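Local structure of 3-Hydroxyacyl-CoA dehydrogenase (Ralstonia eutropha H16, 4PZC) at residues K64-A67 with L68-K72; T162-A165 with A166-L170. The protein is an (S)-3-hydroxybutyryl-CoA dehydrogenase of the 3-hydroxyacyl-CoA dehydrogenase family, oxidising (3S)-3-hydroxyacyl-CoA substrates with NAD+ as the electron acceptor. All coordinates share one frame; numbering follows the deposited sequence.

How the interactions relate
From the N terminus, the chain first makes strands 5-9 and 28-32 and helix 36-54, then enters helix 61-70, whose last turns form interaction 1 before passing into strand 71-72 at one edge of the mixed sheet. Interaction 2 comes later, in helix 161-173, which connects strand 150-155 to strand 177-182. Each is a local contact closing successive helical turns, with no longer loop between its segments, so the two run in series and neither nest nor cross. The centres of interactions 1 and 2 lie about 24 Å apart. Both belong to the NAD-binding, Rossmann-type region, where helix 161-173 packs over strands 113-117, 136-141 and 150-155.

Interaction 1: K64-A67 with L68-K72; sequences KASA and LARIK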
loop_
_atom_site.group_PDB
_atom_site.type_symbol
_atom_site.label_atom_id
_atom_site.label_comp_id
_atom_site.label_asym_id
_atom_site.label_seq_id
_atom_site.Cartn_x
_atom_site.Cartn_y
_atom_site.Cartn_z
ATOM N N LYS A 64 17.824 15.387 -27.666
ATOM C CA LYS A 64 16.482 15.307 -28.265
ATOM C C LYS A 64 16.578 14.914 -29.753
ATOM O O LYS A 64 16.520 13.734 -30.078
ATOM C CB LYS A 64 15.713 16.626 -28.055
ATOM C CG LYS A 64 14.329 16.666 -28.695
ATOM C CD LYS A 64 13.687 18.043 -28.602
ATOM C CE LYS A 64 12.562 18.199 -29.617
ATOM N NZ LYS A 64 12.046 19.594 -29.698
ATOM N N ALA A 65 16.751 15.888 -30.642
ATOM C CA ALA A 65 17.061 15.623 -32.046
ATOM C C ALA A 65 17.716 14.254 -32.269
ATOM O O ALA A 65 17.325 13.529 -33.192
ATOM C CB ALA A 65 17.968 16.727 -32.588
ATOM N N SER A 66 18.711 13.924 -31.431
ATOM C CA SER A 66 19.476 12.667 -31.540
ATOM C C SER A 66 18.549 11.469 -31.446
ATOM O O SER A 66 18.563 10.581 -32.306
ATOM C CB SER A 66 20.556 12.581 -30.448
ATOM O OG SER A 66 21.262 11.360 -30.519
ATOM N N ALA A 67 17.737 11.469 -30.394
ATOM C CA ALA A 67 16.739 10.433 -30.175
ATOM C C ALA A 67 15.759 10.360 -31.339
ATOM O O ALA A 67 15.698 9.351 -32.031
ATOM C CB ALA A 67 15.996 10.684 -28.871
ATOM N N LEU A 68 15.011 11.439 -31.566
ATOM C CA LEU A 68 14.014 11.504 -32.642
ATOM C C LEU A 68 14.534 10.801 -33.887
ATOM O O LEU A 68 13.884 9.916 -34.430
ATOM C CB LEU A 68 13.710 12.953 -32.991
ATOM C CG LEU A 68 13.149 13.863 -31.897
ATOM C CD1 LEU A 68 13.378 15.337 -32.253
ATOM C CD2 LEU A 68 11.682 13.558 -31.653
ATOM N N ALA A 69 15.730 11.194 -34.318
ATOM C CA ALA A 69 16.394 10.565 -35.454
ATOM C C ALA A 69 16.399 9.049 -35.290
ATOM O O ALA A 69 15.965 8.309 -36.180
ATOM C CB ALA A 69 17.816 11.084 -35.573
ATOM N N ARG A 70 16.860 8.606 -34.125
ATOM C CA ARG A 70 16.892 7.185 -33.764
ATOM C C ARG A 70 15.559 6.415 -33.967
ATOM O O ARG A 70 15.538 5.181 -33.893
ATOM C CB ARG A 70 17.359 7.037 -32.304
ATOM C CG ARG A 70 18.276 5.852 -32.047
ATOM C CD ARG A 70 19.717 6.129 -32.458
ATOM N NE ARG A 70 20.405 7.025 -31.527
ATOM C CZ ARG A 70 21.638 7.486 -31.708
ATOM N NH1 ARG A 70 22.330 7.145 -32.791
ATOM N NH2 ARG A 70 22.176 8.295 -30.803
ATOM N N ILE A 71 14.464 7.121 -34.242
ATOM C CA ILE A 71 13.135 6.499 -34.278
ATOM C C ILE A 71 12.468 6.438 -35.665
ATOM O O ILE A 71 11.917 7.437 -36.145
ATOM C CB ILE A 71 12.190 7.244 -33.313
ATOM C CG1 ILE A 71 12.774 7.216 -31.891
ATOM C CG2 ILE A 71 10.786 6.642 -33.357
ATOM C CD1 ILE A 71 12.027 8.071 -30.885
ATOM N N LYS A 72 12.464 5.250 -36.272
ATOM C CA LYS A 72 11.892 5.053 -37.614
ATOM C C LYS A 72 10.439 4.548 -37.563
ATOM O O LYS A 72 10.204 3.343 -37.515
ATOM C CB LYS A 72 12.790 4.088 -38.416
ATOM C CG LYS A 72 12.649 4.167 -39.940
ATOM C CD LYS A 72 13.995 3.996 -40.671
ATOM C CE LYS A 72 13.926 4.319 -42.168
ATOM N NZ LYS A 72 12.919 3.482 -42.891
#
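Leu68 turns back over the preceding helical turn, where its backbone N donates to Lys64 O at 3.1 Å with an N-H...O angle of 148°. Its CG stands anti to the carbonyl carbon (chi1 -60°), which sets CG against Lys64 O, and chi2 then carries CD1 back toward Lys64; that methyl lies 3.9 Å from Lys64 CG and also touches Ala65 CA. Lys64, extended along its whole length, passes CD1 at a slant, touching it with CG and CE. Its NZ is committed elsewhere, in a salt bridge to Asp51, while its aliphatic part also meets Leu50 and Ile54, so this flank of helix 61-70 packs on helix 36-54.

Ala69 continues the i to i+4 pattern: Ala69 N reaches Ala65 O at 3.0 Å in a nearly straight bond, and Ala69 CB rests beside the carbonyl oxygens of Ala65 and Ser66. The helix belongs to the connection between parallel strands 28-32 and 71-72 of the Rossmann-type sheet. The helix it packs on carries Ser49, predicted to bind CoA, whose side chain is about 9 Å from that of Leu68.

Arg70 N closes the next turn on Ser66 O at 3.2 Å. Bends at chi2 and chi3 fold the Arg70 side chain back, placing one guanidinium face over Ser66 O. Arg70 NH2 comes within 3.2 Å of Ser66 OG, but the poor angle rules out a hydrogen bond, leaving a polar approach beside the main-chain link.

Ile71 N bonds to Leu68 O at 2.9 Å. Ile71 CG1 passes close to Ala67 O, and both Ile71 and Ala67 touch Ala23 of helix 13-23. Lys72 bonds through its backbone to Val29 and Met31, setting the strand alongside 28-32.

Interaction 2: T162-A165 with A166-L170; sequences TTHA and AVEAL
The His164 imidazole is overlapped on one face by Glu168, one helical turn further on. Glu168 OE1 comes within 3.1 Å of His164 NE2 and 3.5 Å of His164 CE1, and Glu168 CB lies over the same face. The carboxylate oxygen stands well above the ring plane, whereas an N-H on NE2 would lie in it; this is why so short an approach has too poor an angle for a hydrogen bond. Ring and carboxylate planes are turned 46° apart, so the groups neither stack flat nor meet edge to edge. Both side chains leave the helix with CG anti to the backbone N (chi1 160° for His164, 173° for Glu168), which sends both outward from the same flank, Glu168 slanting over the ring. If the imidazole were protonated, the nearby carboxylate could still stabilise it electrostatically.

Beneath this pair, four successive i to i+4 bonds hold the backbone. Ala166 N meets Thr162 O at 3.1 Å, Val167 N meets Thr163 O at the same length, and Ala169 N reaches Ala165 O at 2.8 Å. The fourth joins Glu168 N to His164 O, tying together the two residues whose side chains overlap outside.

On another side of the helix, Val167 packs back on Thr163: their CG2 methyls are 4.2 Å apart. On the other branch, Thr163 OG1 is hydrogen-bonded with Ser160 OG.

Helix 161-173 is the crossover of the beta-alpha-beta unit between parallel strands 150-155 and 177-182. Its buried side, with Thr163 and Val167, presses on Ile113 and Ile137, Val167 further reaching Met139 and Leu153, while on strand 150-155 His164 lies against Arg155 and Glu168 against Leu153.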
loop_
_atom_site.group_PDB
_atom_site.type_symbol
_atom_site.label_atom_id
_atom_site.label_comp_id
_atom_site.label_asym_id
_atom_site.label_seq_id
_atom_site.Cartn_x
_atom_site.Cartn_y
_atom_site.Cartn_z
ATOM N N THR A 162 17.325 -17.896 -22.043
ATOM C CA THR A 162 18.019 -16.993 -22.935
ATOM C C THR A 162 17.176 -15.763 -23.295
ATOM O O THR A 162 17.698 -14.631 -23.269
ATOM C CB THR A 162 18.414 -17.722 -24.235
ATOM O OG1 THR A 162 18.780 -19.086 -23.947
ATOM C CG2 THR A 162 19.547 -16.978 -24.936
ATOM N N THR A 163 15.901 -16.004 -23.642
ATOM C CA THR A 163 14.961 -14.943 -24.004
ATOM C C THR A 163 14.817 -14.046 -22.820
ATOM O O THR A 163 14.708 -12.823 -22.948
ATOM C CB THR A 163 13.534 -15.454 -24.298
ATOM O OG1 THR A 163 13.531 -16.346 -25.417
ATOM C CG2 THR A 163 12.616 -14.292 -24.616
ATOM N N HIS A 164 14.788 -14.673 -21.655
ATOM C CA HIS A 164 14.627 -13.932 -20.425
ATOM C C HIS A 164 15.784 -12.959 -20.196
ATOM O O HIS A 164 15.545 -11.766 -20.008
ATOM C CB HIS A 164 14.448 -14.882 -19.248
ATOM C CG HIS A 164 14.754 -14.260 -17.933
ATOM N ND1 HIS A 164 14.061 -13.175 -17.451
ATOM C CD2 HIS A 164 15.684 -14.569 -17.000
ATOM C CE1 HIS A 164 14.555 -12.838 -16.273
ATOM N NE2 HIS A 164 15.541 -13.666 -15.977
ATOM N N ALA A 165 17.023 -13.445 -20.245
ATOM C CA ALA A 165 18.185 -12.595 -19.912
ATOM C C ALA A 165 18.357 -11.432 -20.896
ATOM O O ALA A 165 18.685 -10.296 -20.513
ATOM C CB ALA A 165 19.455 -13.420 -19.831
ATOM N N ALA A 166 18.119 -11.739 -22.165
ATOM C CA ALA A 166 18.104 -10.742 -23.236
ATOM C C ALA A 166 17.206 -9.610 -22.846
ATOM O O ALA A 166 17.635 -8.455 -22.746
ATOM C CB ALA A 166 17.593 -11.365 -24.526
ATOM N N VAL A 167 15.959 -9.974 -22.578
ATOM C CA VAL A 167 14.932 -8.999 -22.275
ATOM C C VAL A 167 15.174 -8.365 -20.905
ATOM O O VAL A 167 14.883 -7.191 -20.704
ATOM C CB VAL A 167 13.536 -9.633 -22.357
ATOM C CG1 VAL A 167 12.457 -8.598 -22.057
ATOM C CG2 VAL A 167 13.332 -10.223 -23.746
ATOM N N GLU A 168 15.732 -9.139 -19.983
ATOM C CA GLU A 168 16.126 -8.618 -18.678
ATOM C C GLU A 168 17.145 -7.480 -18.816
ATOM O O GLU A 168 16.972 -6.385 -18.245
ATOM C CB GLU A 168 16.700 -9.737 -17.806
ATOM C CG GLU A 168 17.283 -9.241 -16.489
ATOM C CD GLU A 168 17.371 -10.314 -15.405
ATOM O OE1 GLU A 168 17.737 -11.480 -15.698
ATOM O OE2 GLU A 168 17.075 -9.972 -14.239
ATOM N N ALA A 169 18.207 -7.739 -19.577
ATOM C CA ALA A 169 19.262 -6.743 -19.766
ATOM C C ALA A 169 18.781 -5.558 -20.640
ATOM O O ALA A 169 19.178 -4.396 -20.425
ATOM C CB ALA A 169 20.487 -7.399 -20.368
ATOM N N LEU A 170 17.916 -5.866 -21.609
ATOM C CA LEU A 170 17.315 -4.840 -22.440
ATOM C C LEU A 170 16.678 -3.775 -21.556
ATOM O O LEU A 170 16.754 -2.583 -21.842
ATOM C CB LEU A 170 16.267 -5.450 -23.375
ATOM C CG LEU A 170 15.219 -4.465 -23.915
ATOM C CD1 LEU A 170 15.842 -3.472 -24.882
ATOM C CD2 LEU A 170 14.066 -5.193 -24.583
#